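Local coordinates for Ras GTPase-activating-like protein IQGAP2 (Homo sapiens, PDB 5CJP) that is an IQGAP scaffold whose Ras-GAP-related helical domain probably binds GTP-loaded Rho-family GTPases such as Cdc42 rather than speeding their GTP hydrolysis, at residues I32-Q37 against G89-V93; S56-E60 against F321-Y326; T109-L114 against Y237-I242; L188-I192 against E303-Y307. All blocks are in the same frame, centred on the assembly; numbering follows the deposited sequence.

Contact 1 of 4, residues I32-Q37 against G89-V93; sequences IFQMPQ and GNPTV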
loop_
_atom_site.group_PDB
_atom_site.type_symbol
_atom_site.label_atom_id
_atom_site.label_comp_id
_atom_site.label_asym_id
_atom_site.label_seq_id
_atom_site.Cartn_x
_atom_site.Cartn_y
_atom_site.Cartn_z
ATOM N N ILE E 32 -24.709 -8.230 7.133
ATOM C CA ILE E 32 -23.991 -8.275 8.413
ATOM C C ILE E 32 -24.984 -8.111 9.567
ATOM O O ILE E 32 -24.907 -8.845 10.556
ATOM C CB ILE E 32 -22.863 -7.182 8.478
ATOM C CG1 ILE E 32 -21.581 -7.687 7.786
ATOM C CG2 ILE E 32 -22.597 -6.763 9.881
ATOM C CD1 ILE E 32 -21.826 -8.607 6.686
ATOM N N PHE E 33 -25.940 -7.185 9.444
ATOM C CA PHE E 33 -26.916 -6.995 10.528
ATOM C C PHE E 33 -27.710 -8.252 10.865
ATOM O O PHE E 33 -27.974 -8.524 12.034
ATOM C CB PHE E 33 -27.924 -5.870 10.224
ATOM C CG PHE E 33 -27.299 -4.540 9.982
ATOM C CD1 PHE E 33 -26.217 -4.112 10.744
ATOM C CD2 PHE E 33 -27.763 -3.721 8.968
ATOM C CE1 PHE E 33 -25.609 -2.896 10.486
ATOM C CE2 PHE E 33 -27.156 -2.491 8.702
ATOM C CZ PHE E 33 -26.081 -2.083 9.458
ATOM N N GLN E 34 -28.078 -9.039 9.865
ATOM C CA GLN E 34 -28.863 -10.233 10.163
ATOM C C GLN E 34 -28.106 -11.521 10.555
ATOM O O GLN E 34 -28.731 -12.528 10.866
ATOM C CB GLN E 34 -29.840 -10.520 9.014
ATOM C CG GLN E 34 -29.173 -10.989 7.742
ATOM C CD GLN E 34 -30.135 -11.092 6.569
ATOM O OE1 GLN E 34 -30.048 -12.026 5.779
ATOM N NE2 GLN E 34 -31.040 -10.120 6.440
ATOM N N MET E 35 -26.777 -11.494 10.551
ATOM C CA MET E 35 -25.978 -12.665 10.937
ATOM C C MET E 35 -26.009 -12.818 12.452
ATOM O O MET E 35 -26.289 -11.859 13.167
ATOM C CB MET E 35 -24.510 -12.474 10.555
ATOM C CG MET E 35 -24.173 -12.567 9.093
ATOM S SD MET E 35 -22.453 -12.031 8.832
ATOM C CE MET E 35 -21.678 -12.733 10.236
ATOM N N PRO E 36 -25.729 -14.026 12.968
ATOM C CA PRO E 36 -25.750 -14.116 14.434
ATOM C C PRO E 36 -24.667 -13.127 14.865
ATOM O O PRO E 36 -23.645 -12.996 14.188
ATOM C CB PRO E 36 -25.363 -15.567 14.698
ATOM C CG PRO E 36 -25.885 -16.282 13.464
ATOM C CD PRO E 36 -25.466 -15.344 12.359
ATOM N N GLN E 37 -24.893 -12.426 15.967
ATOM C CA GLN E 37 -23.961 -11.409 16.447
ATOM C C GLN E 37 -22.491 -11.781 16.622
ATOM O O GLN E 37 -21.616 -11.001 16.266
ATOM C CB GLN E 37 -24.490 -10.808 17.744
ATOM C CG GLN E 37 -25.924 -10.365 17.627
ATOM C CD GLN E 37 -26.339 -9.445 18.740
ATOM O OE1 GLN E 37 -26.130 -9.743 19.919
ATOM N NE2 GLN E 37 -26.941 -8.314 18.379
ATOM N N GLY E 89 -29.694 -6.032 24.116
ATOM C CA GLY E 89 -29.576 -6.838 22.918
ATOM C C GLY E 89 -28.346 -6.574 22.076
ATOM O O GLY E 89 -28.124 -7.276 21.095
ATOM N N ASN E 90 -27.563 -5.559 22.438
ATOM C CA ASN E 90 -26.337 -5.222 21.714
ATOM C C ASN E 90 -26.516 -5.353 20.196
ATOM O O ASN E 90 -25.768 -6.078 19.538
ATOM C CB ASN E 90 -25.212 -6.141 22.197
ATOM C CG ASN E 90 -23.876 -5.851 21.528
ATOM O OD1 ASN E 90 -23.136 -6.774 21.171
ATOM N ND2 ASN E 90 -23.551 -4.574 21.368
ATOM N N PRO E 91 -27.497 -4.629 19.622
ATOM C CA PRO E 91 -27.804 -4.648 18.186
ATOM C C PRO E 91 -26.583 -4.313 17.354
ATOM O O PRO E 91 -25.897 -3.342 17.632
ATOM C CB PRO E 91 -28.917 -3.613 18.064
ATOM C CG PRO E 91 -28.542 -2.619 19.102
ATOM C CD PRO E 91 -28.173 -3.494 20.274
ATOM N N THR E 92 -26.306 -5.105 16.325
ATOM C CA THR E 92 -25.110 -4.850 15.540
ATOM C C THR E 92 -25.176 -3.576 14.718
ATOM O O THR E 92 -24.145 -3.013 14.361
ATOM C CB THR E 92 -24.724 -6.095 14.690
ATOM O OG1 THR E 92 -24.463 -5.713 13.339
ATOM C CG2 THR E 92 -25.793 -7.129 14.751
ATOM N N VAL E 93 -26.381 -3.089 14.458
ATOM C CA VAL E 93 -26.525 -1.850 13.708
ATOM C C VAL E 93 -25.984 -0.702 14.542
ATOM O O VAL E 93 -25.426 0.239 14.016
ATOM C CB VAL E 93 -27.994 -1.506 13.407
ATOM C CG1 VAL E 93 -28.065 -0.279 12.511
ATOM C CG2 VAL E 93 -28.672 -2.681 12.766
#

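Contact 2 of 4, residues S56-E60 against F321-Y326; sequences SNQRE and FNMDKY. With GTP (guanosine-5'-triphosphate), chain G.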
loop_
_atom_site.group_PDB
_atom_site.type_symbol
_atom_site.label_atom_id
_atom_site.label_comp_id
_atom_site.label_asym_id
_atom_site.label_seq_id
_atom_site.Cartn_x
_atom_site.Cartn_y
_atom_site.Cartn_z
ATOM N N SER E 56 -18.176 8.890 1.591
ATOM C CA SER E 56 -17.428 10.128 1.667
ATOM C C SER E 56 -18.144 11.280 0.969
ATOM O O SER E 56 -17.762 12.433 1.136
ATOM C CB SER E 56 -16.022 9.937 1.100
ATOM O OG SER E 56 -16.042 9.488 -0.242
ATOM N N ASN E 57 -19.174 10.974 0.182
ATOM C CA ASN E 57 -19.951 12.011 -0.495
ATOM C C ASN E 57 -21.366 11.919 0.032
ATOM O O ASN E 57 -21.838 10.828 0.334
ATOM C CB ASN E 57 -19.884 11.819 -1.999
ATOM C CG ASN E 57 -18.512 12.114 -2.541
ATOM O OD1 ASN E 57 -18.112 13.265 -2.630
ATOM N ND2 ASN E 57 -17.776 11.076 -2.890
ATOM N N GLN E 58 -22.043 13.059 0.147
ATOM C CA GLN E 58 -23.383 13.074 0.725
ATOM C C GLN E 58 -24.460 12.135 0.181
ATOM O O GLN E 58 -25.193 11.549 0.984
ATOM C CB GLN E 58 -23.910 14.514 0.791
ATOM C CG GLN E 58 -24.230 15.167 -0.535
ATOM C CD GLN E 58 -24.649 16.615 -0.337
ATOM O OE1 GLN E 58 -25.100 17.273 -1.268
ATOM N NE2 GLN E 58 -24.491 17.114 0.886
ATOM N N ARG E 59 -24.568 11.958 -1.140
ATOM C CA ARG E 59 -25.596 11.054 -1.661
ATOM C C ARG E 59 -25.435 9.640 -1.064
ATOM O O ARG E 59 -26.419 9.017 -0.639
ATOM C CB ARG E 59 -25.568 10.985 -3.194
ATOM C CG ARG E 59 -26.566 9.980 -3.752
ATOM C CD ARG E 59 -26.591 9.933 -5.258
ATOM N NE ARG E 59 -25.331 9.466 -5.832
ATOM C CZ ARG E 59 -25.109 9.368 -7.141
ATOM N NH1 ARG E 59 -26.076 9.698 -7.988
ATOM N NH2 ARG E 59 -23.926 8.975 -7.604
ATOM N N GLU E 60 -24.194 9.150 -1.001
ATOM C CA GLU E 60 -23.893 7.812 -0.439
ATOM C C GLU E 60 -24.072 7.769 1.078
ATOM O O GLU E 60 -24.564 6.788 1.632
ATOM C CB GLU E 60 -22.457 7.387 -0.793
ATOM C CG GLU E 60 -22.259 7.006 -2.250
ATOM C CD GLU E 60 -22.711 8.086 -3.215
ATOM O OE1 GLU E 60 -23.657 7.832 -3.989
ATOM O OE2 GLU E 60 -22.126 9.185 -3.199
ATOM N N PHE E 321 -29.336 17.407 3.810
ATOM C CA PHE E 321 -28.582 17.542 2.574
ATOM C C PHE E 321 -29.733 17.829 1.601
ATOM O O PHE E 321 -30.731 17.115 1.621
ATOM C CB PHE E 321 -27.908 16.231 2.170
ATOM C CG PHE E 321 -27.286 15.459 3.311
ATOM C CD1 PHE E 321 -26.600 16.105 4.335
ATOM C CD2 PHE E 321 -27.309 14.063 3.302
ATOM C CE1 PHE E 321 -25.939 15.372 5.329
ATOM C CE2 PHE E 321 -26.651 13.316 4.293
ATOM C CZ PHE E 321 -25.964 13.971 5.306
ATOM N N ASN E 322 -29.655 18.868 0.784
ATOM C CA ASN E 322 -30.753 19.103 -0.145
ATOM C C ASN E 322 -30.732 17.986 -1.172
ATOM O O ASN E 322 -30.310 18.183 -2.308
ATOM C CB ASN E 322 -30.594 20.445 -0.834
ATOM C CG ASN E 322 -30.713 21.588 0.129
ATOM O OD1 ASN E 322 -31.706 21.698 0.852
ATOM N ND2 ASN E 322 -29.703 22.450 0.155
ATOM N N MET E 323 -31.194 16.812 -0.759
ATOM C CA MET E 323 -31.202 15.642 -1.615
ATOM C C MET E 323 -31.924 15.833 -2.942
ATOM O O MET E 323 -31.736 15.038 -3.868
ATOM C CB MET E 323 -31.780 14.440 -0.857
ATOM C CG MET E 323 -30.853 13.900 0.251
ATOM S SD MET E 323 -29.116 13.531 -0.296
ATOM C CE MET E 323 -29.457 12.200 -1.430
ATOM N N ASP E 324 -32.727 16.889 -3.045
ATOM C CA ASP E 324 -33.454 17.157 -4.277
ATOM C C ASP E 324 -32.494 17.405 -5.427
ATOM O O ASP E 324 -32.839 17.205 -6.596
ATOM C CB ASP E 324 -34.401 18.348 -4.098
ATOM C CG ASP E 324 -35.673 17.971 -3.352
ATOM O OD1 ASP E 324 -36.327 16.986 -3.763
ATOM O OD2 ASP E 324 -36.021 18.661 -2.364
ATOM N N LYS E 325 -31.272 17.812 -5.101
ATOM C CA LYS E 325 -30.274 18.067 -6.136
ATOM C C LYS E 325 -29.828 16.777 -6.842
ATOM O O LYS E 325 -29.168 16.849 -7.871
ATOM C CB LYS E 325 -29.047 18.742 -5.543
ATOM C CG LYS E 325 -27.968 17.751 -5.127
ATOM C CD LYS E 325 -26.843 18.420 -4.375
ATOM C CE LYS E 325 -27.230 18.669 -2.929
ATOM N NZ LYS E 325 -26.414 19.766 -2.372
ATOM N N TYR E 326 -30.177 15.615 -6.274
ATOM C CA TYR E 326 -29.816 14.308 -6.836
ATOM C C TYR E 326 -31.024 13.544 -7.400
ATOM O O TYR E 326 -30.854 12.565 -8.126
ATOM C CB TYR E 326 -29.140 13.429 -5.768
ATOM C CG TYR E 326 -27.889 14.011 -5.129
ATOM C CD1 TYR E 326 -26.691 14.092 -5.846
ATOM C CD2 TYR E 326 -27.902 14.484 -3.811
ATOM C CE1 TYR E 326 -25.529 14.625 -5.270
ATOM C CE2 TYR E 326 -26.748 15.020 -3.231
ATOM C CZ TYR E 326 -25.565 15.088 -3.972
ATOM O OH TYR E 326 -24.423 15.630 -3.436
HETATM P PG GTP G . -12.951 6.412 -7.814
HETATM O O1G GTP G . -11.359 6.606 -7.955
HETATM O O2G GTP G . -13.556 5.830 -9.036
HETATM O O3G GTP G . -13.178 5.478 -6.526
HETATM O O3B GTP G . -13.530 7.856 -7.396
HETATM P PB GTP G . -14.295 8.820 -8.440
HETATM O O1B GTP G . -13.516 10.075 -8.535
HETATM O O2B GTP G . -14.575 8.067 -9.683
HETATM O O3A GTP G . -15.686 9.072 -7.666
HETATM P PA GTP G . -17.035 9.418 -8.479
HETATM O O1A GTP G . -16.670 10.271 -9.634
HETATM O O2A GTP G . -17.779 8.162 -8.723
HETATM O "O5'" GTP G . -17.846 10.293 -7.398
HETATM C "C5'" GTP G . -18.341 9.667 -6.212
HETATM C "C4'" GTP G . -19.563 10.424 -5.697
HETATM O "O4'" GTP G . -19.269 11.812 -5.475
HETATM C "C3'" GTP G . -20.631 10.446 -6.788
HETATM O "O3'" GTP G . -21.324 9.194 -6.763
HETATM C "C2'" GTP G . -21.519 11.543 -6.211
HETATM O "O2'" GTP G . -22.253 11.047 -5.089
HETATM C "C1'" GTP G . -20.477 12.552 -5.725
HETATM N N9 GTP G . -20.176 13.560 -6.766
HETATM C C8 GTP G . -19.340 13.426 -7.795
HETATM N N7 GTP G . -19.291 14.568 -8.473
HETATM C C5 GTP G . -20.109 15.443 -7.883
HETATM C C6 GTP G . -20.438 16.764 -8.133
HETATM O O6 GTP G . -19.961 17.382 -9.086
HETATM N N1 GTP G . -21.342 17.399 -7.269
HETATM C C2 GTP G . -21.891 16.690 -6.196
HETATM N N2 GTP G . -22.774 17.277 -5.393
HETATM N N3 GTP G . -21.542 15.415 -5.983
HETATM C C4 GTP G . -20.674 14.791 -6.791
HETATM O O HOH W 1 -28.862 10.480 -7.463
HETATM O O HOH W 2 -23.037 13.092 -2.841
#

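Contact 3 of 4, residues T109-L114 against Y237-I242; sequences TLRQLL and YMNPAI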
loop_
_atom_site.group_PDB
_atom_site.type_symbol
_atom_site.label_atom_id
_atom_site.label_comp_id
_atom_site.label_asym_id
_atom_site.label_seq_id
_atom_site.Cartn_x
_atom_site.Cartn_y
_atom_site.Cartn_z
ATOM N N THR E 109 -12.734 14.240 15.633
ATOM C CA THR E 109 -13.982 14.644 16.271
ATOM C C THR E 109 -13.880 14.378 17.768
ATOM O O THR E 109 -14.060 15.286 18.584
ATOM C CB THR E 109 -15.205 13.888 15.691
ATOM O OG1 THR E 109 -16.386 14.280 16.409
ATOM C CG2 THR E 109 -15.006 12.370 15.781
ATOM N N LEU E 110 -13.586 13.134 18.133
ATOM C CA LEU E 110 -13.437 12.805 19.537
ATOM C C LEU E 110 -12.065 13.265 20.007
ATOM O O LEU E 110 -11.921 13.775 21.117
ATOM C CB LEU E 110 -13.606 11.297 19.771
ATOM C CG LEU E 110 -15.057 10.805 19.759
ATOM C CD1 LEU E 110 -15.104 9.334 20.081
ATOM C CD2 LEU E 110 -15.857 11.581 20.768
ATOM N N ARG E 111 -11.057 13.095 19.155
ATOM C CA ARG E 111 -9.716 13.521 19.527
ATOM C C ARG E 111 -9.685 15.045 19.481
ATOM O O ARG E 111 -8.958 15.688 20.231
ATOM C CB ARG E 111 -8.658 12.900 18.600
ATOM C CG ARG E 111 -8.163 13.765 17.475
ATOM C CD ARG E 111 -7.056 13.053 16.690
ATOM N NE ARG E 111 -5.974 12.571 17.552
ATOM C CZ ARG E 111 -4.765 12.207 17.118
ATOM N NH1 ARG E 111 -4.470 12.270 15.831
ATOM N NH2 ARG E 111 -3.844 11.768 17.967
ATOM N N GLN E 112 -10.507 15.622 18.619
ATOM C CA GLN E 112 -10.580 17.071 18.524
ATOM C C GLN E 112 -11.672 17.520 19.482
ATOM O O GLN E 112 -12.485 18.376 19.150
ATOM C CB GLN E 112 -10.952 17.495 17.099
ATOM C CG GLN E 112 -11.023 18.999 16.888
ATOM C CD GLN E 112 -12.072 19.406 15.862
ATOM O OE1 GLN E 112 -12.990 20.169 16.167
ATOM N NE2 GLN E 112 -11.932 18.910 14.640
ATOM N N LEU E 113 -11.694 16.941 20.676
ATOM C CA LEU E 113 -12.728 17.282 21.649
ATOM C C LEU E 113 -12.394 16.733 23.038
ATOM O O LEU E 113 -12.807 17.299 24.055
ATOM C CB LEU E 113 -14.075 16.723 21.158
ATOM C CG LEU E 113 -15.365 16.928 21.961
ATOM C CD1 LEU E 113 -16.560 16.630 21.084
ATOM C CD2 LEU E 113 -15.381 16.017 23.161
ATOM N N LEU E 114 -11.640 15.636 23.074
ATOM C CA LEU E 114 -11.263 15.016 24.330
ATOM C C LEU E 114 -9.770 15.062 24.569
ATOM O O LEU E 114 -9.326 15.046 25.715
ATOM C CB LEU E 114 -11.702 13.556 24.358
ATOM C CG LEU E 114 -13.184 13.198 24.390
ATOM C CD1 LEU E 114 -13.311 11.674 24.259
ATOM C CD2 LEU E 114 -13.824 13.703 25.678
ATOM N N TYR E 237 -20.490 5.700 22.507
ATOM C CA TYR E 237 -19.676 6.522 21.622
ATOM C C TYR E 237 -18.396 7.147 22.165
ATOM O O TYR E 237 -17.314 6.887 21.649
ATOM C CB TYR E 237 -20.547 7.620 21.005
ATOM C CG TYR E 237 -19.816 8.543 20.051
ATOM C CD1 TYR E 237 -19.085 8.030 18.965
ATOM C CD2 TYR E 237 -19.882 9.935 20.211
ATOM C CE1 TYR E 237 -18.444 8.878 18.065
ATOM C CE2 TYR E 237 -19.242 10.799 19.311
ATOM C CZ TYR E 237 -18.526 10.265 18.241
ATOM O OH TYR E 237 -17.886 11.113 17.346
ATOM N N MET E 238 -18.499 7.969 23.200
ATOM C CA MET E 238 -17.302 8.633 23.710
ATOM C C MET E 238 -16.654 8.139 24.995
ATOM O O MET E 238 -15.456 8.320 25.174
ATOM C CB MET E 238 -17.565 10.122 23.835
ATOM C CG MET E 238 -18.613 10.494 24.843
ATOM S SD MET E 238 -18.906 12.245 24.638
ATOM C CE MET E 238 -20.641 12.240 24.000
ATOM N N ASN E 239 -17.418 7.520 25.889
ATOM C CA ASN E 239 -16.837 7.046 27.137
ATOM C C ASN E 239 -15.636 6.118 26.873
ATOM O O ASN E 239 -14.646 6.124 27.615
ATOM C CB ASN E 239 -17.906 6.350 27.985
ATOM C CG ASN E 239 -17.551 6.328 29.457
ATOM O OD1 ASN E 239 -17.063 7.318 30.006
ATOM N ND2 ASN E 239 -17.809 5.206 30.110
ATOM N N PRO E 240 -15.718 5.286 25.823
ATOM C CA PRO E 240 -14.570 4.415 25.568
ATOM C C PRO E 240 -13.325 5.211 25.169
ATOM O O PRO E 240 -12.202 4.807 25.459
ATOM C CB PRO E 240 -15.075 3.518 24.443
ATOM C CG PRO E 240 -16.524 3.346 24.803
ATOM C CD PRO E 240 -16.934 4.757 25.171
ATOM N N ALA E 241 -13.514 6.349 24.512
ATOM C CA ALA E 241 -12.374 7.147 24.092
ATOM C C ALA E 241 -11.721 7.857 25.277
ATOM O O ALA E 241 -10.525 8.195 25.250
ATOM C CB ALA E 241 -12.801 8.143 23.054
ATOM N N ILE E 242 -12.504 8.091 26.320
ATOM C CA ILE E 242 -11.972 8.720 27.508
ATOM C C ILE E 242 -11.124 7.668 28.252
ATOM O O ILE E 242 -10.002 7.938 28.670
ATOM C CB ILE E 242 -13.113 9.216 28.409
ATOM C CG1 ILE E 242 -13.830 10.388 27.732
ATOM C CG2 ILE E 242 -12.578 9.611 29.778
ATOM C CD1 ILE E 242 -15.135 10.710 28.375
#

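Contact 4 of 4, residues L188-I192 against E303-Y307; sequences LNSII and EFRKY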
loop_
_atom_site.group_PDB
_atom_site.type_symbol
_atom_site.label_atom_id
_atom_site.label_comp_id
_atom_site.label_asym_id
_atom_site.label_seq_id
_atom_site.Cartn_x
_atom_site.Cartn_y
_atom_site.Cartn_z
ATOM N N LEU E 188 -16.289 16.888 31.316
ATOM C CA LEU E 188 -17.692 17.180 31.139
ATOM C C LEU E 188 -17.951 18.468 30.380
ATOM O O LEU E 188 -18.780 18.504 29.476
ATOM C CB LEU E 188 -18.377 17.254 32.497
ATOM C CG LEU E 188 -19.813 17.761 32.467
ATOM C CD1 LEU E 188 -20.656 16.776 31.658
ATOM C CD2 LEU E 188 -20.351 17.923 33.885
ATOM N N ASN E 189 -17.261 19.536 30.741
ATOM C CA ASN E 189 -17.486 20.805 30.061
ATOM C C ASN E 189 -17.086 20.771 28.583
ATOM O O ASN E 189 -17.747 21.397 27.751
ATOM C CB ASN E 189 -16.767 21.942 30.806
ATOM C CG ASN E 189 -17.470 22.324 32.123
ATOM O OD1 ASN E 189 -16.837 22.836 33.045
ATOM N ND2 ASN E 189 -18.779 22.088 32.201
ATOM N N SER E 190 -16.024 20.038 28.253
ATOM C CA SER E 190 -15.593 19.931 26.864
ATOM C C SER E 190 -16.731 19.303 26.071
ATOM O O SER E 190 -17.129 19.801 25.013
ATOM C CB SER E 190 -14.367 19.032 26.745
ATOM O OG SER E 190 -13.347 19.442 27.633
ATOM N N ILE E 191 -17.244 18.195 26.602
ATOM C CA ILE E 191 -18.344 17.482 25.970
ATOM C C ILE E 191 -19.621 18.322 25.868
ATOM O O ILE E 191 -20.126 18.558 24.775
ATOM C CB ILE E 191 -18.685 16.166 26.740
ATOM C CG1 ILE E 191 -17.454 15.249 26.812
ATOM C CG2 ILE E 191 -19.821 15.445 26.044
ATOM C CD1 ILE E 191 -17.580 14.076 27.777
ATOM N N ILE E 192 -20.129 18.784 27.006
ATOM C CA ILE E 192 -21.377 19.553 27.002
ATOM C C ILE E 192 -21.385 20.854 26.196
ATOM O O ILE E 192 -22.414 21.225 25.602
ATOM C CB ILE E 192 -21.832 19.879 28.437
ATOM C CG1 ILE E 192 -22.180 18.580 29.171
ATOM C CG2 ILE E 192 -23.031 20.821 28.407
ATOM C CD1 ILE E 192 -23.241 17.847 28.521
ATOM N N GLU E 303 -27.252 18.169 33.328
ATOM C CA GLU E 303 -26.561 18.739 32.175
ATOM C C GLU E 303 -26.598 17.722 31.034
ATOM O O GLU E 303 -26.903 18.067 29.897
ATOM C CB GLU E 303 -25.109 19.084 32.518
ATOM C CG GLU E 303 -24.958 20.218 33.498
ATOM C CD GLU E 303 -23.511 20.636 33.680
ATOM O OE1 GLU E 303 -22.873 21.051 32.683
ATOM O OE2 GLU E 303 -23.007 20.552 34.821
ATOM N N PHE E 304 -26.292 16.468 31.356
ATOM C CA PHE E 304 -26.307 15.394 30.374
ATOM C C PHE E 304 -27.691 15.252 29.761
ATOM O O PHE E 304 -27.840 15.165 28.535
ATOM C CB PHE E 304 -25.919 14.083 31.035
ATOM C CG PHE E 304 -24.473 13.753 30.912
ATOM C CD1 PHE E 304 -23.806 13.092 31.941
ATOM C CD2 PHE E 304 -23.779 14.048 29.744
ATOM C CE1 PHE E 304 -22.464 12.721 31.805
ATOM C CE2 PHE E 304 -22.436 13.683 29.603
ATOM C CZ PHE E 304 -21.779 13.017 30.635
ATOM N N ARG E 305 -28.702 15.232 30.623
ATOM C CA ARG E 305 -30.084 15.097 30.189
ATOM C C ARG E 305 -30.441 16.175 29.176
ATOM O O ARG E 305 -31.100 15.907 28.172
ATOM C CB ARG E 305 -31.019 15.188 31.394
ATOM C CG ARG E 305 -32.474 14.958 31.058
ATOM C CD ARG E 305 -33.319 16.219 31.275
ATOM N NE ARG E 305 -34.702 16.023 30.826
ATOM C CZ ARG E 305 -35.511 15.061 31.269
ATOM N NH1 ARG E 305 -35.088 14.197 32.185
ATOM N NH2 ARG E 305 -36.731 14.947 30.765
ATOM N N LYS E 306 -29.993 17.396 29.438
ATOM C CA LYS E 306 -30.268 18.517 28.539
ATOM C C LYS E 306 -29.547 18.334 27.196
ATOM O O LYS E 306 -30.081 18.660 26.135
ATOM C CB LYS E 306 -29.822 19.830 29.195
ATOM C CG LYS E 306 -30.047 21.051 28.336
ATOM C CD LYS E 306 -29.539 22.304 29.005
ATOM C CE LYS E 306 -29.761 23.516 28.125
ATOM N NZ LYS E 306 -29.270 24.750 28.793
ATOM N N TYR E 307 -28.329 17.809 27.278
ATOM C CA TYR E 307 -27.456 17.539 26.140
ATOM C C TYR E 307 -28.063 16.485 25.217
ATOM O O TYR E 307 -28.228 16.713 24.018
ATOM C CB TYR E 307 -26.121 17.052 26.693
ATOM C CG TYR E 307 -25.096 16.626 25.682
ATOM C CD1 TYR E 307 -24.395 17.561 24.934
ATOM C CD2 TYR E 307 -24.778 15.280 25.527
ATOM C CE1 TYR E 307 -23.387 17.162 24.058
ATOM C CE2 TYR E 307 -23.773 14.872 24.653
ATOM C CZ TYR E 307 -23.079 15.814 23.927
ATOM O OH TYR E 307 -22.067 15.415 23.093
#

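Contact 1 of 4, residues I32-Q37 against G89-V93
Phe33 and Val93 form the tight end of this contact. The two side chains cross at about a right angle, and Val93 CG2 lies over one face of the ring, shifted toward the rim. It is 3.7 Å from the centroid of the Phe33 ring and 20° off the normal, a CH-pi contact. The other branch of Val93, CG1, borders the CE1 and CZ end of the ring. Thr92 takes a different position, with OG1 at the ring edge, in its plane, 3.5 Å from Phe33 CD1, while its CG2 turns to the backbone oxygen of Phe33. The pair is helix-end packing in the largely helical fold built round the Ras-GAP-related region: the C-terminal part of helix 25-34 lies against the first turn of helix 92-102, and helix 58-79 packs beside both through Ala71, which touches Phe33 and Val93. The loop side is looser and polar. Gln37, partly exposed, sends an extended chain across to the turn before helix 92-102, and its amide NE2 donates to Gly89 O at 3.1 Å, nearly along the C=O axis and close to the amide plane, with an N-H...O angle of 149°. The same nitrogen is 2.8 Å from Asn90 O. Asn90 has positive phi where helix 85-88 ends, and Pro91 follows as N-cap of the next helix; Gln34, Met35 and Pro36 pack against helix 361-372 of a second subunit.

Contact 2 of 4, residues S56-E60 against F321-Y326
Gln58 reaches from the first turn of helix 58-79 to both Phe321 and Tyr326. Its CB lies over one face of the Phe321 ring, toward the rim. With chi1 at 69°, CG sits between the backbone N and the carbonyl carbon, and the extended chain beyond it passes the Tyr326 hydroxyl. OE1 takes a hydrogen bond from Tyr326 OH (2.8 Å), in the carbonyl plane on a lone pair, and a weak one from Lys325 NZ, which also salt-bridges an acidic side chain of another protein. NE2 bonds to an acid of that protein. A leucine here would probably leave the Tyr326 hydroxyl without its acceptor and the acidic partner of NE2 without its amide donor. That hydroxyl accepts a hydrogen bond from GTP N2 at 3.0 Å, while Arg59 CB and Lys325 CG cover the two ring faces. Arg59 NH2 and Glu60 OE2 bind ribose O3' and O2', respectively. Beyond the pocket, Phe321 packs on Glu61 and Leu65, and Met323 on Tyr62, so the turn leading into helix 324-327 rests on the first turns of helix 58-79.

Contact 3 of 4, residues T109-L114 against Y237-I242
Residues 109-114 lead into helix 111-123 beside a kinked turn of helix 222-243, with Leu110 facing Met238 and Leu114 facing Ile242 at the same CA-CA spacing of 7.1 Å. The kink falls where the nitrogens of Pro240 and Ala241 lack bonds to the preceding turn, and the Asn-Pro-Ala-Ile run it contains belongs to the sequence that matches the FLRxxxPAxxxP motif of the Ras-GAP family. The contact thus belongs to the buried helical core of that fold, and it is purely apolar in its main body. Leu110 does most of the filling, because its fork divides among three residues. Its CD1 lies over a face of the Tyr237 ring, 4.2 Å from the centroid and 21° off the normal, and also meets Ala241 CB at 3.9 Å; its CD2 touches Tyr237 CE2 and meets Met238 CB at 3.8 Å. One turn on, Leu114 CD1 touches both Ala241 CB, at 3.8 Å, and Ile242 CG1. The small alanine is therefore met by both leucines, Leu110 just before helix 111-123 and Leu114 in its first turn. Helix 167-193 closes the same cluster through Ile191, against Leu114 and Met238, whereas Asn239, which points away, and Pro240 touch the chain of another protein. Tyr237 has CG anti to its own nitrogen (chi1 -180°), which carries the ring across to the start of the other segment, where its OH ends 3.5 Å from Thr109 CG2.

Contact 4 of 4, residues L188-I192 against E303-Y307
Helices 188-192 and 303-307 run nearly parallel, with axes 11.0 Å apart and inclined by 20°, and their backbones come nearest where Ile192 faces Tyr307. The wide axial spacing is filled by long side chains. Ile192 CD1 sits in the angle between two aromatic residues, 3.5 Å from Tyr307 CB and 4.0 Å from Phe304 CD2. A turn earlier, Leu188 CD1 lies over a face of the Phe304 ring, 4.3 Å from its centroid, and CD2 runs beside the carboxylate of Glu303 at the more open margin. Tyr307, with CG anti to the backbone N (chi1 176°), extends its ring across Ile191, whose CG2 meets CZ at 3.9 Å. Replacing Tyr307 by an alanine would remove the ring, and is likely to open a gap beside Ile191 and strip Ile192 CD1 of its contact with the ring. Around this pair, Met238 of helix 222-243 touches both Ile191 and Tyr307, while helix 261-278 covers Phe304 through Leu274, Ala277 and Ala278.

Along the chain, the halves of contacts 1 and 2 alternate, and so do those of contacts 3 and 4, both of which are nested within the loop that contact 2 closes. Contacts 3 and 4 form one continuous core: their centres are 13 Å apart, and Ile191 and Tyr307 touch Met238, joining helices 111-123, 167-193, 222-243 and 294-311. Contact 1 stands about 24 Å from contact 3, centre to centre; helices 92-102 and 111-123, which carry one segment of each, are consecutive. Contact 2, 27 Å from contacts 1 and 3 and 31 Å from contact 4, brings late residues back to helix 58-79, where a nucleotide and another protein bind; other protein chains also reach contact 3, whereas none touches contact 4.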